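Local coordinates for prolyl oligopeptidase (Novosphingobium capsulatum, PDB 1YR2), which probably catalyses the hydrolysis of oligopeptides on the carboxyl side of proline, and less readily of alanine, as a serine protease, at residues F53-S58 / A627-L632; N294-A299 / A311-L316; R375-Y380 / L435-A440; G407-L412 / A421-S426; M602-F607 / R633-Y638. All blocks are in the same frame, centred on the assembly; numbering follows the deposited sequence.

How the contacts relate
The five contacts fall into two groups on the two domains. Contacts 2, 3 and 4 lie in the N-terminal beta-propeller: contact 2 in the fourth blade, contact 4 in the hairpin that begins the seventh, and contact 3 between the sixth and seventh. Contacts 3 and 4 have centres about 9 Å apart, strand 421-427 of contact 4 bordering strand 433-438 of contact 3; the centre of contact 2 lies about 28 and 29 Å from theirs. Contacts 1 and 5, centres about 10 Å apart, touch in the catalytic part through Leu605, and their segments alternate along the chain. Contact 1 joins a piece before the propeller to a helix far beyond it, spanning contacts 2, 3 and 4.

Contact 1 of 5, residues F53-S58 / A627-L632; sequences FGEKVS and ADWRVL
Phe53 and Trp629 carry the nearest pair of CA atoms, 8.5 Å apart, where the short strand 55-58 passes helix segment 627-632 at 50° with the axes 12.4 Å from each other. No backbone bond joins the two; side chains bridge the gap. With CG anti to the backbone N (chi1 -175°), the indole of Trp629 reaches toward the strand, and three residues close round it. Phe53 lays CD2 over one indole face, while its CE2 comes within 3.5 Å of Trp629 CB, the two rings meeting obliquely. At the indole edge Val57 CG2 touches Trp629 CZ2 at 3.6 Å, and Glu55 OE1 lies near Trp629 CH2. Phe53 and Gly54 form the tight turn, of type I' by their backbone angles, of the hairpin made by strands 49-52 and 55-58. As in other prolyl oligopeptidases, this N-terminal piece packs on the alpha/beta-hydrolase domain, to which helix 626-633 belongs. Arg630 stretches its extended chain toward the turn. Its NH1 forms a salt bridge with Glu55 OE2 at 3.0 Å, the carboxylate sitting at the guanidinium edge with the planes only 27° apart. Arg630 NH2 donates to Phe53 O at 3.2 Å and also pairs with Glu626.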
# COMPACT_ATOMS: atom_id res chain seq x y z
N PHE A 53 12.27 38.74 4.59
CA PHE A 53 11.07 39.33 5.16
C PHE A 53 11.29 40.04 6.49
O PHE A 53 10.47 39.91 7.41
CB PHE A 53 10.01 38.23 5.29
CG PHE A 53 9.70 37.55 3.97
CD1 PHE A 53 9.10 38.27 2.94
CD2 PHE A 53 10.03 36.21 3.76
CE1 PHE A 53 8.81 37.66 1.72
CE2 PHE A 53 9.73 35.60 2.54
CZ PHE A 53 9.12 36.32 1.51
N GLY A 54 12.41 40.77 6.59
CA GLY A 54 12.79 41.49 7.80
C GLY A 54 13.48 40.66 8.89
O GLY A 54 13.78 41.16 10.00
N GLU A 55 13.69 39.39 8.59
CA GLU A 55 14.31 38.46 9.51
C GLU A 55 15.72 38.05 9.00
O GLU A 55 16.00 38.13 7.82
CB GLU A 55 13.39 37.22 9.67
CG GLU A 55 12.16 37.49 10.54
CD GLU A 55 11.51 36.21 11.11
OE1 GLU A 55 12.21 35.20 11.47
OE2 GLU A 55 10.25 36.20 11.21
N LYS A 56 16.60 37.64 9.90
CA LYS A 56 17.88 37.09 9.52
C LYS A 56 17.78 35.58 9.63
O LYS A 56 17.25 35.06 10.63
CB LYS A 56 19.00 37.61 10.42
CG LYS A 56 19.04 39.11 10.62
CD LYS A 56 19.40 39.83 9.36
CE LYS A 56 19.98 41.24 9.61
NZ LYS A 56 20.85 41.63 8.45
N VAL A 57 18.32 34.88 8.62
CA VAL A 57 18.37 33.42 8.54
C VAL A 57 19.79 32.98 8.31
O VAL A 57 20.38 33.31 7.29
CB VAL A 57 17.59 32.89 7.36
CG1 VAL A 57 17.67 31.34 7.29
CG2 VAL A 57 16.19 33.34 7.45
N SER A 58 20.35 32.24 9.26
CA SER A 58 21.66 31.67 9.12
C SER A 58 21.61 30.29 8.45
O SER A 58 20.75 29.45 8.77
CB SER A 58 22.30 31.56 10.50
OG SER A 58 23.60 31.00 10.40
N ALA A 627 3.85 35.33 4.10
CA ALA A 627 3.03 34.61 5.08
C ALA A 627 3.34 33.10 5.10
O ALA A 627 3.42 32.49 6.18
CB ALA A 627 1.60 34.83 4.78
N ASP A 628 3.56 32.49 3.93
CA ASP A 628 3.85 31.04 3.87
C ASP A 628 5.26 30.79 4.45
O ASP A 628 5.49 29.78 5.08
CB ASP A 628 3.85 30.51 2.44
CG ASP A 628 2.47 30.45 1.82
OD1 ASP A 628 1.53 31.00 2.40
OD2 ASP A 628 2.26 29.89 0.72
N TRP A 629 6.18 31.70 4.17
CA TRP A 629 7.53 31.64 4.71
C TRP A 629 7.51 31.65 6.25
O TRP A 629 8.24 30.87 6.88
CB TRP A 629 8.41 32.76 4.12
CG TRP A 629 9.85 32.66 4.56
CD1 TRP A 629 10.88 32.12 3.86
CD2 TRP A 629 10.42 33.15 5.77
NE1 TRP A 629 12.04 32.22 4.57
CE2 TRP A 629 11.79 32.85 5.76
CE3 TRP A 629 9.90 33.81 6.88
CZ2 TRP A 629 12.65 33.19 6.80
CZ3 TRP A 629 10.76 34.13 7.95
CH2 TRP A 629 12.13 33.80 7.89
N ARG A 630 6.68 32.49 6.86
CA ARG A 630 6.65 32.60 8.31
C ARG A 630 6.11 31.32 8.93
O ARG A 630 6.61 30.87 9.98
CB ARG A 630 5.81 33.78 8.79
CG ARG A 630 6.46 35.12 8.53
CD ARG A 630 5.72 36.26 9.25
NE ARG A 630 6.10 37.54 8.67
CZ ARG A 630 7.27 38.15 8.83
NH1 ARG A 630 8.24 37.65 9.58
NH2 ARG A 630 7.46 39.31 8.23
N VAL A 631 5.12 30.72 8.28
CA VAL A 631 4.58 29.43 8.74
C VAL A 631 5.71 28.38 8.67
O VAL A 631 5.90 27.61 9.64
CB VAL A 631 3.39 29.02 7.86
CG1 VAL A 631 3.07 27.50 7.95
CG2 VAL A 631 2.21 29.83 8.21
N LEU A 632 6.46 28.35 7.57
CA LEU A 632 7.52 27.33 7.37
C LEU A 632 8.67 27.53 8.37
O LEU A 632 9.23 26.55 8.89
CB LEU A 632 8.09 27.35 5.93
CG LEU A 632 7.16 26.85 4.82
CD1 LEU A 632 7.58 27.38 3.48
CD2 LEU A 632 7.13 25.36 4.83

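Contact 2 of 5, residues N294-A299 / A311-L316; sequences NTVHVA and ALIPDL
A classic beta bulge opposes Leu312 and Ile313 to the single residue Val296, where the chain leaves the outermost strand of a four-stranded sheet. Val296 O takes two backbone donors: Leu312 N at 2.8 Å and Ile313 N at 3.0 Å. The second follows a lone pair in the carbonyl plane, whereas Leu312 N is tilted 23° from it. Val296 N returns a bond to Ile313 O, completing the antiparallel hydrogen-bonded pair. This sheet is the fourth of the seven blades of the beta-propeller, and the bulge lies where the chain turns off toward strand 320-326 of the next. On one side of the sheet Val296 CB and Ile313 CB pack 4.0 Å apart, and Val298 CG1 touches Leu312 CD1. On the other, His297 meets Ala311 obliquely, its CD2 3.5 Å from Ala311 CA, while Phe261 meets the same imidazole. A glycine in place of His297 would probably uncover Ala311 and leave Phe261 without its ring partner. Thr295 CG2 lies 3.6 Å from Pro314 O. Beyond it Leu316 CD2 rests 3.6 Å from Asn294 CA, and a water lies within hydrogen-bonding distance of Asn294 O and Asp315 O.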
# COMPACT_ATOMS: atom_id res chain seq x y z
N ASN A 294 -15.32 7.36 -16.53
CA ASN A 294 -15.47 6.46 -17.66
C ASN A 294 -16.86 6.39 -18.22
O ASN A 294 -17.83 6.69 -17.52
CB ASN A 294 -14.93 5.05 -17.34
CG ASN A 294 -15.77 4.32 -16.31
OD1 ASN A 294 -15.58 4.53 -15.10
ND2 ASN A 294 -16.73 3.48 -16.78
N THR A 295 -16.95 5.98 -19.48
CA THR A 295 -18.19 5.66 -20.12
C THR A 295 -18.44 4.18 -20.01
O THR A 295 -17.55 3.42 -19.64
CB THR A 295 -18.20 6.06 -21.62
OG1 THR A 295 -17.25 5.26 -22.34
CG2 THR A 295 -17.83 7.55 -21.84
N VAL A 296 -19.67 3.79 -20.34
CA VAL A 296 -20.07 2.39 -20.30
C VAL A 296 -20.93 2.12 -21.49
O VAL A 296 -21.93 2.86 -21.71
CB VAL A 296 -20.85 2.04 -18.97
CG1 VAL A 296 -21.23 0.53 -18.96
CG2 VAL A 296 -20.02 2.36 -17.74
N HIS A 297 -20.56 1.11 -22.29
CA HIS A 297 -21.39 0.56 -23.33
C HIS A 297 -21.72 -0.91 -23.02
O HIS A 297 -20.91 -1.60 -22.36
CB HIS A 297 -20.72 0.64 -24.69
CG HIS A 297 -20.57 2.03 -25.21
ND1 HIS A 297 -19.68 2.94 -24.69
CD2 HIS A 297 -21.24 2.68 -26.20
CE1 HIS A 297 -19.79 4.08 -25.35
NE2 HIS A 297 -20.73 3.96 -26.26
N VAL A 298 -22.89 -1.38 -23.44
CA VAL A 298 -23.30 -2.77 -23.16
C VAL A 298 -23.82 -3.44 -24.43
O VAL A 298 -24.26 -2.77 -25.35
CB VAL A 298 -24.37 -2.87 -22.05
CG1 VAL A 298 -23.80 -2.32 -20.76
CG2 VAL A 298 -25.67 -2.19 -22.44
N ALA A 299 -23.73 -4.76 -24.47
CA ALA A 299 -24.28 -5.52 -25.57
C ALA A 299 -24.81 -6.80 -25.03
O ALA A 299 -24.13 -7.52 -24.31
CB ALA A 299 -23.25 -5.81 -26.62
N ALA A 311 -24.88 2.60 -25.78
CA ALA A 311 -24.29 3.41 -24.75
C ALA A 311 -25.18 3.37 -23.53
O ALA A 311 -26.36 3.65 -23.64
CB ALA A 311 -24.18 4.85 -25.25
N LEU A 312 -24.64 3.03 -22.37
CA LEU A 312 -25.43 3.11 -21.14
C LEU A 312 -25.10 4.41 -20.40
O LEU A 312 -25.96 5.06 -19.90
CB LEU A 312 -25.08 1.92 -20.27
CG LEU A 312 -26.06 1.09 -19.45
CD1 LEU A 312 -25.38 0.52 -18.23
CD2 LEU A 312 -27.39 1.76 -19.14
N ILE A 313 -23.82 4.72 -20.26
CA ILE A 313 -23.33 5.97 -19.68
C ILE A 313 -22.49 6.60 -20.80
O ILE A 313 -21.37 6.20 -21.02
CB ILE A 313 -22.42 5.68 -18.44
CG1 ILE A 313 -23.17 4.94 -17.33
CG2 ILE A 313 -21.72 6.98 -17.93
CD1 ILE A 313 -24.33 5.68 -16.71
N PRO A 314 -23.07 7.48 -21.59
CA PRO A 314 -22.39 7.96 -22.80
C PRO A 314 -21.31 9.03 -22.61
O PRO A 314 -20.50 9.23 -23.54
CB PRO A 314 -23.55 8.52 -23.66
CG PRO A 314 -24.66 8.80 -22.71
CD PRO A 314 -24.45 7.95 -21.50
N ASP A 315 -21.31 9.73 -21.51
CA ASP A 315 -20.38 10.86 -21.32
C ASP A 315 -19.35 10.54 -20.24
O ASP A 315 -19.58 9.72 -19.35
CB ASP A 315 -21.11 12.16 -20.99
CG ASP A 315 -22.17 12.51 -22.02
OD1 ASP A 315 -21.84 12.54 -23.24
OD2 ASP A 315 -23.37 12.76 -21.69
N LEU A 316 -18.22 11.22 -20.31
CA LEU A 316 -17.17 11.09 -19.31
C LEU A 316 -17.39 12.09 -18.23
O LEU A 316 -16.96 13.25 -18.38
CB LEU A 316 -15.82 11.38 -19.95
CG LEU A 316 -15.21 10.33 -20.85
CD1 LEU A 316 -13.98 10.92 -21.47
CD2 LEU A 316 -14.85 9.10 -20.02
O HOH W 1 -19.11 9.00 -16.81

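Contact 3 of 5, residues R375-Y380 / L435-A440; sequences RLFASY and LALDPA
Leu437 and Pro439 supply the apolar half of this contact, both against the ring of Phe377. The methyl CD2 of Leu437 stands over the ring centre, 4.1 Å from the centroid and 6° off the normal, a CH-pi contact of nearly ideal aim. Pro439 meets the outer end of the same ring, its CB 3.5 Å from Phe377 CZ. With CG set opposite the carbonyl carbon (chi1 -66°), Phe377 reaches across to present one face to Leu437 and its outer end to Pro439. The polar half is thinner. Arg375 runs out extended from CG to NE until NH1 comes 2.9 Å from Pro439 O, a weak hydrogen bond with an angle of only 129°. Ala440 O lies over one face of the guanidinium, 3.2 Å from Arg375 NH1 but badly angled for a bond. The carbonyls that Arg375 meets belong to a bend that includes an Asx turn, Asp438 OD1 accepting from Ala440 N at 3.1 Å. Strand 375-382 is the second of its four-stranded sheet and strand 433-438 the third of the following one; no backbone-to-backbone bond crosses, and side chains of one blade meet side chains and carbonyls of the next, the way successive blades of a beta-propeller pack.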
# COMPACT_ATOMS: atom_id res chain seq x y z
N ARG A 375 -25.07 -12.24 -2.90
CA ARG A 375 -24.81 -11.03 -2.15
C ARG A 375 -23.75 -10.12 -2.75
O ARG A 375 -22.82 -10.55 -3.49
CB ARG A 375 -24.41 -11.41 -0.74
CG ARG A 375 -25.54 -11.85 0.12
CD ARG A 375 -25.08 -12.35 1.46
NE ARG A 375 -26.18 -12.48 2.41
CZ ARG A 375 -26.01 -12.80 3.70
NH1 ARG A 375 -24.79 -13.06 4.19
NH2 ARG A 375 -27.03 -12.83 4.51
N LEU A 376 -23.88 -8.85 -2.41
CA LEU A 376 -22.85 -7.85 -2.63
C LEU A 376 -21.96 -7.78 -1.42
O LEU A 376 -22.45 -7.78 -0.30
CB LEU A 376 -23.45 -6.46 -2.83
CG LEU A 376 -24.25 -6.19 -4.08
CD1 LEU A 376 -25.23 -5.05 -3.85
CD2 LEU A 376 -23.26 -5.85 -5.22
N PHE A 377 -20.66 -7.72 -1.64
CA PHE A 377 -19.67 -7.50 -0.57
C PHE A 377 -18.92 -6.20 -0.87
O PHE A 377 -18.16 -6.11 -1.86
CB PHE A 377 -18.74 -8.71 -0.44
CG PHE A 377 -19.46 -9.92 0.03
CD1 PHE A 377 -19.73 -10.10 1.40
CD2 PHE A 377 -20.04 -10.77 -0.89
CE1 PHE A 377 -20.46 -11.19 1.84
CE2 PHE A 377 -20.78 -11.84 -0.49
CZ PHE A 377 -21.01 -12.07 0.89
N ALA A 378 -19.05 -5.24 0.02
CA ALA A 378 -18.60 -3.85 -0.21
C ALA A 378 -17.49 -3.54 0.79
O ALA A 378 -17.73 -3.61 1.99
CB ALA A 378 -19.75 -2.89 -0.02
N SER A 379 -16.27 -3.29 0.29
CA SER A 379 -15.14 -2.97 1.12
C SER A 379 -14.97 -1.46 1.32
O SER A 379 -14.65 -0.71 0.39
CB SER A 379 -13.86 -3.57 0.51
OG SER A 379 -13.98 -4.97 0.56
N TYR A 380 -15.19 -1.04 2.56
CA TYR A 380 -15.15 0.33 2.95
C TYR A 380 -13.91 0.62 3.77
O TYR A 380 -13.35 -0.29 4.44
CB TYR A 380 -16.38 0.69 3.81
CG TYR A 380 -17.68 0.79 3.06
CD1 TYR A 380 -18.05 1.95 2.40
CD2 TYR A 380 -18.55 -0.29 3.05
CE1 TYR A 380 -19.27 2.03 1.74
CE2 TYR A 380 -19.71 -0.24 2.39
CZ TYR A 380 -20.12 0.93 1.76
OH TYR A 380 -21.36 0.93 1.11
N LEU A 435 -8.44 -15.68 2.78
CA LEU A 435 -9.45 -16.28 3.64
C LEU A 435 -10.60 -16.87 2.83
O LEU A 435 -10.99 -16.30 1.81
CB LEU A 435 -10.07 -15.22 4.56
CG LEU A 435 -9.07 -14.45 5.43
CD1 LEU A 435 -9.88 -13.35 6.18
CD2 LEU A 435 -8.32 -15.36 6.38
N ALA A 436 -11.20 -17.94 3.33
CA ALA A 436 -12.40 -18.48 2.70
C ALA A 436 -13.56 -17.67 3.29
O ALA A 436 -13.55 -17.36 4.49
CB ALA A 436 -12.57 -19.97 2.99
N LEU A 437 -14.48 -17.27 2.43
CA LEU A 437 -15.65 -16.51 2.81
C LEU A 437 -16.88 -17.32 2.46
O LEU A 437 -17.02 -17.75 1.34
CB LEU A 437 -15.67 -15.17 2.06
CG LEU A 437 -16.94 -14.35 2.11
CD1 LEU A 437 -17.20 -13.84 3.50
CD2 LEU A 437 -16.84 -13.22 1.06
N ASP A 438 -17.76 -17.55 3.42
CA ASP A 438 -19.06 -18.16 3.15
C ASP A 438 -20.02 -17.01 2.96
O ASP A 438 -20.36 -16.30 3.89
CB ASP A 438 -19.50 -19.02 4.33
CG ASP A 438 -20.85 -19.70 4.09
OD1 ASP A 438 -21.55 -19.34 3.13
OD2 ASP A 438 -21.28 -20.57 4.84
N PRO A 439 -20.45 -16.77 1.74
CA PRO A 439 -21.23 -15.56 1.47
C PRO A 439 -22.61 -15.62 2.12
O PRO A 439 -23.08 -14.56 2.46
CB PRO A 439 -21.23 -15.47 -0.06
CG PRO A 439 -21.05 -16.79 -0.52
CD PRO A 439 -20.22 -17.56 0.52
N ALA A 440 -23.17 -16.80 2.38
CA ALA A 440 -24.50 -16.90 3.02
C ALA A 440 -24.47 -16.50 4.48
O ALA A 440 -25.47 -16.07 5.01
CB ALA A 440 -25.03 -18.35 2.90

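Contact 4 of 5, residues G407-L412 / A421-S426; sequences GSASGL and AYLSFS
Ser408 and Ser426 form an antiparallel hydrogen-bonded pair at one end of two strands that run at 149° with their axes 4.7 Å apart. Ser408 N donates to Ser426 O at 2.8 Å, and Ser426 N answers to Ser408 O. Farther along, Ser410 N reaches Ser424 O, but Ser424 N bonds to Gly411 O at 2.9 Å: the extra residue makes a beta bulge, after which Leu412 stands opposite Leu423. Ala409, Leu412, Leu423 and Phe425 share one face. Leu423, its CG carried away from the backbone N (chi1 -179°), sends CD1 between neighbours, 4.1 Å from Ala409 CB and 4.2 Å from Leu412 CD1. The same methyl passes 3.4 Å from Gly411 O. The ring of Phe425 slants across the start of the other strand, CE1 3.7 Å from Gly407 CA; this glycine has no CB to collide with it. On the opposite face three serines gather round a water, which donates to Ser408 O and is also bonded to Ser410 OG and Ser426 OG, at 2.7 Å from the last. Ser408 OG turns instead to Pro504 O. The hairpin opens the seventh propeller blade, with strand 433-438 bonded along the other edge of 421-427. Ala409 and Ser408 touch strand 385-392 of the sixth blade, while Tyr422, through its hydroxyl on Arg116, and Ser424 meet strand 110-117 of the first, so the hairpin lies where the last blade meets the first.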
# COMPACT_ATOMS: atom_id res chain seq x y z
N GLY A 407 -7.67 -4.91 10.17
CA GLY A 407 -6.79 -5.01 9.03
C GLY A 407 -7.33 -4.40 7.76
O GLY A 407 -8.18 -3.53 7.78
N SER A 408 -6.74 -4.79 6.63
CA SER A 408 -7.13 -4.26 5.34
C SER A 408 -7.60 -5.42 4.44
O SER A 408 -6.93 -6.46 4.31
CB SER A 408 -5.97 -3.56 4.71
OG SER A 408 -5.69 -2.34 5.42
N ALA A 409 -8.74 -5.22 3.79
CA ALA A 409 -9.24 -6.23 2.85
C ALA A 409 -8.92 -5.75 1.43
O ALA A 409 -9.17 -4.60 1.06
CB ALA A 409 -10.70 -6.45 3.00
N SER A 410 -8.32 -6.61 0.63
CA SER A 410 -8.16 -6.29 -0.78
C SER A 410 -9.28 -6.99 -1.51
O SER A 410 -10.46 -6.72 -1.28
CB SER A 410 -6.78 -6.67 -1.24
OG SER A 410 -5.87 -6.02 -0.37
N GLY A 411 -8.95 -7.84 -2.41
CA GLY A 411 -9.94 -8.31 -3.33
C GLY A 411 -10.86 -9.39 -2.76
O GLY A 411 -10.65 -9.97 -1.66
N LEU A 412 -11.84 -9.66 -3.57
CA LEU A 412 -12.80 -10.73 -3.36
C LEU A 412 -12.79 -11.58 -4.62
O LEU A 412 -12.63 -11.04 -5.72
CB LEU A 412 -14.16 -10.14 -3.19
CG LEU A 412 -15.28 -11.13 -2.82
CD1 LEU A 412 -15.43 -11.12 -1.33
CD2 LEU A 412 -16.58 -10.78 -3.49
N ALA A 421 -16.54 -18.46 -1.66
CA ALA A 421 -15.91 -17.18 -1.98
C ALA A 421 -14.61 -17.00 -1.18
O ALA A 421 -14.31 -17.80 -0.30
CB ALA A 421 -16.88 -16.04 -1.70
N TYR A 422 -13.85 -15.98 -1.51
CA TYR A 422 -12.50 -15.76 -0.95
C TYR A 422 -12.28 -14.26 -0.81
O TYR A 422 -12.78 -13.49 -1.63
CB TYR A 422 -11.43 -16.36 -1.87
CG TYR A 422 -11.71 -17.82 -2.10
CD1 TYR A 422 -11.25 -18.78 -1.21
CD2 TYR A 422 -12.57 -18.22 -3.13
CE1 TYR A 422 -11.58 -20.15 -1.38
CE2 TYR A 422 -12.92 -19.55 -3.30
CZ TYR A 422 -12.43 -20.51 -2.41
OH TYR A 422 -12.80 -21.81 -2.59
N LEU A 423 -11.54 -13.87 0.22
CA LEU A 423 -11.24 -12.47 0.53
C LEU A 423 -9.77 -12.38 0.90
O LEU A 423 -9.28 -13.19 1.69
CB LEU A 423 -12.13 -12.05 1.73
CG LEU A 423 -12.11 -10.66 2.30
CD1 LEU A 423 -12.48 -9.68 1.22
CD2 LEU A 423 -13.22 -10.52 3.33
N SER A 424 -9.06 -11.40 0.35
CA SER A 424 -7.67 -11.16 0.68
C SER A 424 -7.57 -10.20 1.88
O SER A 424 -8.20 -9.14 1.89
CB SER A 424 -6.94 -10.62 -0.55
OG SER A 424 -5.58 -10.39 -0.21
N PHE A 425 -6.80 -10.57 2.89
CA PHE A 425 -6.73 -9.82 4.16
C PHE A 425 -5.26 -9.64 4.56
O PHE A 425 -4.44 -10.61 4.50
CB PHE A 425 -7.48 -10.56 5.24
CG PHE A 425 -7.40 -9.94 6.58
CD1 PHE A 425 -8.20 -8.88 6.90
CD2 PHE A 425 -6.51 -10.40 7.53
CE1 PHE A 425 -8.16 -8.31 8.16
CE2 PHE A 425 -6.42 -9.80 8.80
CZ PHE A 425 -7.25 -8.78 9.12
N SER A 426 -4.91 -8.46 5.06
CA SER A 426 -3.58 -8.26 5.61
C SER A 426 -3.63 -7.31 6.80
O SER A 426 -4.63 -6.57 6.99
CB SER A 426 -2.64 -7.75 4.53
OG SER A 426 -2.83 -6.36 4.37
O HOH W 2 -4.75 -6.26 2.41

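Contact 5 of 5, residues M602-F607 / R633-Y638; sequences MDMLRF and RRYSPY
Met604 N finds its acceptor in a side chain: it donates to Ser636 OG at 3.1 Å, at 157°. Residues 602-607 have hardly any regular structure, and 633-638 runs from a helix end into a 3-10 turn, both in the alpha/beta-hydrolase domain. Ser636 OG, placed opposite its own backbone N (chi1 177°), is also hydrogen-bonded to His639 ND1, so two partners hold this oxygen. One backbone bond adds to the join, Tyr638 N to Met602 O at 3.0 Å. Asp603 shapes the first loop by an Asx turn, OD1 accepting from Leu605 N at 3.0 Å nearly along its C-O direction. The other oxygen, OD2, faces Lys668 in a salt bridge and lies 3.8 Å from Tyr638 CD2, the carboxylate and ring planes 31° apart. Exchanging Asp603 for an alanine removes the carboxylate and is likely to leave Lys668 without its mate and Leu605 N without its acceptor. Apolar atoms fill the rest. Met604 packs CB on Ser636 CB and bends its chain toward Tyr635, while Leu605 CD1 leans on Arg633 CD. Crossing Pro637 at about a right angle, Met602 sets SD 4.0 Å from Pro637 CG.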
# COMPACT_ATOMS: atom_id res chain seq x y z
N MET A 602 14.27 18.53 5.68
CA MET A 602 14.70 19.22 6.90
C MET A 602 14.87 20.73 6.74
O MET A 602 14.69 21.45 7.70
CB MET A 602 15.98 18.57 7.45
CG MET A 602 15.85 17.06 7.70
SD MET A 602 14.30 16.62 8.65
CE MET A 602 14.98 15.30 9.68
N ASP A 603 15.19 21.19 5.53
CA ASP A 603 15.24 22.61 5.26
C ASP A 603 13.98 23.03 4.48
O ASP A 603 13.89 22.90 3.26
CB ASP A 603 16.52 22.98 4.51
CG ASP A 603 16.69 24.51 4.36
OD1 ASP A 603 15.65 25.26 4.42
OD2 ASP A 603 17.80 25.03 4.14
N MET A 604 13.00 23.46 5.23
CA MET A 604 11.67 23.79 4.71
C MET A 604 11.63 25.19 4.12
O MET A 604 10.59 25.61 3.60
CB MET A 604 10.66 23.68 5.85
CG MET A 604 10.43 22.27 6.33
SD MET A 604 9.82 21.15 5.04
CE MET A 604 8.32 21.93 4.54
N LEU A 605 12.74 25.92 4.20
CA LEU A 605 12.85 27.20 3.54
C LEU A 605 13.39 27.07 2.12
O LEU A 605 13.19 27.99 1.33
CB LEU A 605 13.72 28.18 4.35
CG LEU A 605 13.30 28.41 5.79
CD1 LEU A 605 14.21 29.52 6.39
CD2 LEU A 605 11.87 28.76 5.86
N ARG A 606 14.07 25.95 1.84
CA ARG A 606 14.74 25.74 0.57
C ARG A 606 14.30 24.46 -0.18
O ARG A 606 14.92 24.08 -1.17
CB ARG A 606 16.26 25.73 0.79
CG ARG A 606 16.82 27.08 1.16
CD ARG A 606 18.31 27.05 1.46
NE ARG A 606 19.11 26.62 0.31
CZ ARG A 606 19.35 27.37 -0.75
NH1 ARG A 606 18.86 28.58 -0.88
NH2 ARG A 606 20.10 26.89 -1.72
N PHE A 607 13.23 23.82 0.26
CA PHE A 607 12.84 22.50 -0.30
C PHE A 607 12.48 22.59 -1.78
O PHE A 607 12.77 21.67 -2.56
CB PHE A 607 11.65 21.91 0.47
CG PHE A 607 10.37 22.62 0.23
CD1 PHE A 607 9.59 22.29 -0.85
CD2 PHE A 607 9.91 23.60 1.09
CE1 PHE A 607 8.42 22.94 -1.10
CE2 PHE A 607 8.75 24.25 0.83
CZ PHE A 607 8.01 23.93 -0.30
N ARG A 633 9.02 28.79 8.61
CA ARG A 633 10.14 29.12 9.51
C ARG A 633 9.86 28.64 10.93
O ARG A 633 10.76 28.29 11.65
CB ARG A 633 10.42 30.65 9.47
CG ARG A 633 11.45 31.14 10.44
CD ARG A 633 12.76 30.53 10.20
NE ARG A 633 13.80 30.98 11.14
CZ ARG A 633 14.08 30.36 12.28
NH1 ARG A 633 13.36 29.34 12.71
NH2 ARG A 633 15.09 30.80 13.05
N ARG A 634 8.61 28.59 11.33
CA ARG A 634 8.26 28.15 12.68
C ARG A 634 8.55 26.67 12.94
O ARG A 634 8.71 26.30 14.08
CB ARG A 634 6.78 28.41 12.98
CG ARG A 634 6.48 29.87 13.19
CD ARG A 634 4.99 30.25 13.06
NE ARG A 634 4.84 31.71 13.04
CZ ARG A 634 3.96 32.41 12.31
NH1 ARG A 634 3.08 31.83 11.48
NH2 ARG A 634 3.99 33.74 12.37
N TYR A 635 8.63 25.86 11.89
CA TYR A 635 8.88 24.42 12.07
C TYR A 635 9.99 23.76 11.28
O TYR A 635 10.31 22.58 11.52
CB TYR A 635 7.58 23.64 11.93
CG TYR A 635 7.01 23.53 10.53
CD1 TYR A 635 7.53 22.64 9.61
CD2 TYR A 635 5.91 24.28 10.14
CE1 TYR A 635 6.99 22.48 8.35
CE2 TYR A 635 5.36 24.15 8.85
CZ TYR A 635 5.91 23.24 7.96
OH TYR A 635 5.40 23.04 6.68
N SER A 636 10.61 24.48 10.34
CA SER A 636 11.72 23.92 9.54
C SER A 636 12.75 23.28 10.47
O SER A 636 13.37 24.00 11.23
CB SER A 636 12.39 25.05 8.78
OG SER A 636 13.51 24.61 8.05
N PRO A 637 12.88 21.95 10.48
CA PRO A 637 13.76 21.29 11.47
C PRO A 637 15.21 21.86 11.52
O PRO A 637 15.72 22.05 12.61
CB PRO A 637 13.73 19.82 11.08
CG PRO A 637 12.42 19.69 10.40
CD PRO A 637 12.15 20.99 9.65
N TYR A 638 15.79 22.19 10.38
CA TYR A 638 17.17 22.67 10.32
C TYR A 638 17.33 24.01 11.02
O TYR A 638 18.39 24.28 11.59
CB TYR A 638 17.60 22.75 8.84
CG TYR A 638 18.92 23.42 8.52
CD1 TYR A 638 20.13 22.90 8.96
CD2 TYR A 638 18.96 24.57 7.73
CE1 TYR A 638 21.37 23.52 8.63
CE2 TYR A 638 20.18 25.20 7.39
CZ TYR A 638 21.38 24.66 7.83
OH TYR A 638 22.56 25.27 7.46